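Local coordinates for FEZ-1 protein (Fluoribacter gormanii, PDB 5WCK) that is a monomeric subclass B3 metallo-beta-lactamase with a two-zinc site, and probably hydrolyses the beta-lactam ring of antibiotics, at residues Gly148-Thr157 / Val170-Tyr181. The protein carries 2 engineered substitutions. Sequence-based numbering, arbitrary orientation.
Sequences GHTRGCTTWT and VIIGSIGVNPGY. With ZN (zinc ion), chain D.
The imidazole of His149 sits against residues 174-178, its ND1-H pointing at Gly176 O (2.8 Å, N-H...O 163°). That oxygen lies in the ring plane, whereas the donor stands above the carbonyl plane of Gly176. Ser174 lies over one ring face, its CB 3.9 Å from the centroid in a CH-pi contact, and Asn178 OD1 is 3.2 Å from CE1 at the ring edge, the amide plane nearly perpendicular to the ring and its ND2 bonded to Tyr111 OH. With CG anti to the backbone N (chi1 -178°), the ring reaches from its loop to the metal. NE2 binds zinc at 2.1 Å, beside a water and His71 and His73; this is the three-histidine zinc site of the metallo-beta-lactamase fold, its third histidine supplied by the loop entering strand 154-162. Gly176 O, which also accepts from Tyr196 OH, is thus a second-shell acceptor that, together with the NE2-zinc bond, fixes the ring's rotation and probably makes NE2 a stronger donor to the metal. The main chain of His149 is held too: Tyr181 OH donates to its O (2.6 Å) in the carbonyl plane, and a water links its N to Ser174 O. Toward the strands the packing stays close. Gly173 CA comes within 3.3 Å of Thr154 O, leaving no room for a side chain there, and Cys153 SG lies alongside at 3.5 Å from Gly173 C. Trp156 and Ile171 form an antiparallel hydrogen-bonded pair of the hairpin 154-162/165-172, and a second water bridges Thr154 O and Ile171 O just beyond it. Thr157 and Val170 lie side by side, Thr157 CG2 3.9 Å from Val170 CG2. The looser side is the far end of 170-181, where the type II turn from Asn178 to Tyr181 carries the exposed Pro179 and Gly180 away from 148-157.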
loop_
_atom_site.group_PDB
_atom_site.type_symbol
_atom_site.label_atom_id
_atom_site.label_comp_id
_atom_site.label_asym_id
_atom_site.label_seq_id
_atom_site.Cartn_x
_atom_site.Cartn_y
_atom_site.Cartn_z
ATOM N N GLY A 148 -0.752 12.009 -5.634
ATOM C CA GLY A 148 -1.664 12.969 -5.011
ATOM C C GLY A 148 -1.609 12.856 -3.499
ATOM O O GLY A 148 -1.180 13.790 -2.799
ATOM N N HIS A 149 -1.993 11.676 -2.986
ATOM C CA HIS A 149 -1.915 11.388 -1.557
ATOM C C HIS A 149 -0.475 11.545 -1.057
ATOM O O HIS A 149 -0.245 12.094 0.025
ATOM C CB HIS A 149 -2.532 10.018 -1.239
ATOM C CG HIS A 149 -2.510 9.721 0.216
ATOM N ND1 HIS A 149 -3.473 10.191 1.091
ATOM C CD2 HIS A 149 -1.603 9.048 0.952
ATOM C CE1 HIS A 149 -3.153 9.793 2.326
ATOM N NE2 HIS A 149 -2.006 9.089 2.265
ATOM N N THR A 150 0.467 10.979 -1.815
ATOM C CA THR A 150 1.875 11.339 -1.754
ATOM C C THR A 150 2.351 11.522 -3.186
ATOM O O THR A 150 1.665 11.166 -4.143
ATOM C CB THR A 150 2.752 10.299 -1.039
ATOM O OG1 THR A 150 2.842 9.144 -1.875
ATOM C CG2 THR A 150 2.263 9.945 0.343
ATOM N N ARG A 151 3.519 12.144 -3.343
ATOM C CA ARG A 151 4.018 12.422 -4.689
ATOM C C ARG A 151 4.246 11.118 -5.458
ATOM O O ARG A 151 4.091 11.093 -6.682
ATOM C CB ARG A 151 5.354 13.159 -4.600
ATOM C CG ARG A 151 5.289 14.519 -3.930
ATOM C CD ARG A 151 6.695 15.077 -3.828
ATOM N NE ARG A 151 6.802 16.396 -3.227
ATOM C CZ ARG A 151 6.611 17.548 -3.851
ATOM N NH1 ARG A 151 6.206 17.570 -5.115
ATOM N NH2 ARG A 151 6.811 18.681 -3.176
ATOM N N GLY A 152 4.645 10.055 -4.740
ATOM C CA GLY A 152 5.003 8.783 -5.357
ATOM C C GLY A 152 4.114 7.619 -4.955
ATOM O O GLY A 152 4.533 6.473 -5.095
ATOM N N CYS A 153 2.887 7.892 -4.520
ATOM C CA CYS A 153 1.990 6.829 -4.088
ATOM C C CYS A 153 1.880 5.782 -5.194
ATOM O O CYS A 153 1.704 6.135 -6.384
ATOM C CB CYS A 153 0.618 7.405 -3.785
ATOM S SG CYS A 153 -0.516 6.125 -3.199
ATOM N N THR A 154 2.005 4.516 -4.781
ATOM C CA THR A 154 2.110 3.371 -5.679
ATOM C C THR A 154 0.906 2.460 -5.449
ATOM O O THR A 154 0.672 2.023 -4.343
ATOM C CB THR A 154 3.426 2.611 -5.477
ATOM O OG1 THR A 154 4.492 3.554 -5.642
ATOM C CG2 THR A 154 3.594 1.444 -6.435
ATOM N N THR A 155 0.219 2.141 -6.544
ATOM C CA THR A 155 -0.787 1.101 -6.573
ATOM C C THR A 155 -0.128 -0.129 -7.200
ATOM O O THR A 155 0.338 -0.079 -8.341
ATOM C CB THR A 155 -2.012 1.568 -7.359
ATOM O OG1 THR A 155 -2.660 2.579 -6.577
ATOM C CG2 THR A 155 -2.996 0.444 -7.614
ATOM N N TRP A 156 -0.081 -1.215 -6.443
ATOM C CA TRP A 156 0.614 -2.437 -6.837
ATOM C C TRP A 156 -0.382 -3.406 -7.469
ATOM O O TRP A 156 -1.432 -3.622 -6.901
ATOM C CB TRP A 156 1.309 -3.071 -5.622
ATOM C CG TRP A 156 2.541 -2.348 -5.156
ATOM C CD1 TRP A 156 2.699 -1.523 -4.076
ATOM C CD2 TRP A 156 3.806 -2.387 -5.817
ATOM N NE1 TRP A 156 3.980 -1.025 -4.034
ATOM C CE2 TRP A 156 4.689 -1.569 -5.077
ATOM C CE3 TRP A 156 4.267 -3.060 -6.947
ATOM C CZ2 TRP A 156 6.014 -1.405 -5.480
ATOM C CZ3 TRP A 156 5.579 -2.910 -7.324
ATOM C CH2 TRP A 156 6.431 -2.077 -6.603
ATOM N N THR A 157 -0.032 -3.992 -8.618
ATOM C CA THR A 157 -0.899 -4.980 -9.239
ATOM C C THR A 157 -0.126 -6.265 -9.528
ATOM O O THR A 157 1.092 -6.264 -9.734
ATOM C CB THR A 157 -1.577 -4.425 -10.497
ATOM O OG1 THR A 157 -0.573 -4.184 -11.487
ATOM C CG2 THR A 157 -2.395 -3.179 -10.225
ATOM N N VAL A 170 -5.239 -5.759 -7.068
ATOM C CA VAL A 170 -4.907 -4.362 -7.042
ATOM C C VAL A 170 -4.823 -3.935 -5.570
ATOM O O VAL A 170 -5.815 -3.962 -4.868
ATOM C CB VAL A 170 -5.948 -3.507 -7.784
ATOM C CG1 VAL A 170 -5.584 -2.036 -7.692
ATOM C CG2 VAL A 170 -6.142 -3.924 -9.231
ATOM N N ILE A 171 -3.625 -3.533 -5.133
ATOM C CA ILE A 171 -3.455 -2.930 -3.801
ATOM C C ILE A 171 -3.440 -1.403 -3.975
ATOM O O ILE A 171 -2.401 -0.811 -4.330
ATOM C CB ILE A 171 -2.187 -3.459 -3.099
ATOM C CG1 ILE A 171 -2.112 -4.987 -3.052
ATOM C CG2 ILE A 171 -2.060 -2.875 -1.693
ATOM C CD1 ILE A 171 -0.736 -5.558 -2.689
ATOM N N ILE A 172 -4.598 -0.777 -3.780
ATOM C CA ILE A 172 -4.748 0.669 -3.958
ATOM C C ILE A 172 -3.855 1.372 -2.932
ATOM O O ILE A 172 -3.942 1.115 -1.723
ATOM C CB ILE A 172 -6.227 1.091 -3.857
ATOM C CG1 ILE A 172 -7.046 0.460 -4.988
ATOM C CG2 ILE A 172 -6.345 2.604 -3.867
ATOM C CD1 ILE A 172 -8.531 0.728 -4.961
ATOM N N GLY A 173 -2.951 2.216 -3.406
ATOM C CA GLY A 173 -1.977 2.862 -2.499
ATOM C C GLY A 173 -2.584 3.817 -1.490
ATOM O O GLY A 173 -2.096 3.853 -0.361
ATOM N N SER A 174 -3.529 4.606 -2.002
ATOM C CA SER A 174 -4.436 5.636 -1.414
ATOM C C SER A 174 -4.662 6.765 -2.413
ATOM O O SER A 174 -3.699 7.249 -2.935
ATOM C CB SER A 174 -3.995 6.318 -0.132
ATOM O OG SER A 174 -4.893 7.333 0.232
ATOM N N ILE A 175 -5.915 7.199 -2.548
ATOM C CA ILE A 175 -6.254 8.455 -3.288
ATOM C C ILE A 175 -7.080 9.342 -2.330
ATOM O O ILE A 175 -7.875 10.126 -2.781
ATOM C CB ILE A 175 -6.892 8.272 -4.673
ATOM C CG1 ILE A 175 -8.105 7.356 -4.618
ATOM C CG2 ILE A 175 -5.860 7.778 -5.660
ATOM C CD1 ILE A 175 -8.993 7.575 -5.799
ATOM N N GLY A 176 -6.864 9.176 -1.028
ATOM C CA GLY A 176 -7.514 10.006 -0.045
ATOM C C GLY A 176 -6.891 11.386 0.039
ATOM O O GLY A 176 -5.673 11.523 -0.109
ATOM N N VAL A 177 -7.727 12.392 0.285
ATOM C CA VAL A 177 -7.260 13.741 0.561
ATOM C C VAL A 177 -7.217 13.888 2.076
ATOM O O VAL A 177 -8.277 13.872 2.708
ATOM C CB VAL A 177 -8.162 14.817 -0.061
ATOM C CG1 VAL A 177 -7.653 16.224 0.233
ATOM C CG2 VAL A 177 -8.343 14.602 -1.546
ATOM N N ASN A 178 -6.027 14.010 2.663
ATOM C CA ASN A 178 -5.928 14.117 4.116
ATOM C C ASN A 178 -6.444 15.468 4.583
ATOM O O ASN A 178 -6.349 16.466 3.886
ATOM C CB ASN A 178 -4.507 13.916 4.618
ATOM C CG ASN A 178 -4.098 12.455 4.623
ATOM O OD1 ASN A 178 -4.906 11.566 4.323
ATOM N ND2 ASN A 178 -2.856 12.184 5.002
ATOM N N PRO A 179 -7.011 15.519 5.800
ATOM C CA PRO A 179 -7.487 16.771 6.385
ATOM C C PRO A 179 -6.395 17.837 6.387
ATOM O O PRO A 179 -5.314 17.613 6.920
ATOM C CB PRO A 179 -7.842 16.391 7.824
ATOM C CG PRO A 179 -8.093 14.917 7.779
ATOM C CD PRO A 179 -7.222 14.374 6.677
ATOM N N GLY A 180 -6.685 18.975 5.758
ATOM C CA GLY A 180 -5.735 20.068 5.720
ATOM C C GLY A 180 -4.920 20.152 4.442
ATOM O O GLY A 180 -4.285 21.182 4.202
ATOM N N TYR A 181 -4.981 19.120 3.609
ATOM C CA TYR A 181 -4.235 19.181 2.333
ATOM C C TYR A 181 -4.778 20.368 1.526
ATOM O O TYR A 181 -5.950 20.524 1.526
ATOM C CB TYR A 181 -4.514 17.913 1.524
ATOM C CG TYR A 181 -3.523 16.788 1.679
ATOM C CD1 TYR A 181 -2.661 16.730 2.757
ATOM C CD2 TYR A 181 -3.448 15.786 0.732
ATOM C CE1 TYR A 181 -1.761 15.693 2.890
ATOM C CE2 TYR A 181 -2.549 14.745 0.849
ATOM C CZ TYR A 181 -1.693 14.702 1.931
ATOM O OH TYR A 181 -0.788 13.691 2.057
HETATM ZN ZN ZN D . -0.869 8.256 3.793
HETATM O O HOH W 1 -2.683 9.338 -4.460
HETATM O O HOH W 2 -0.207 -0.091 -2.762
HETATM O O HOH W 3 -1.425 7.255 5.395
#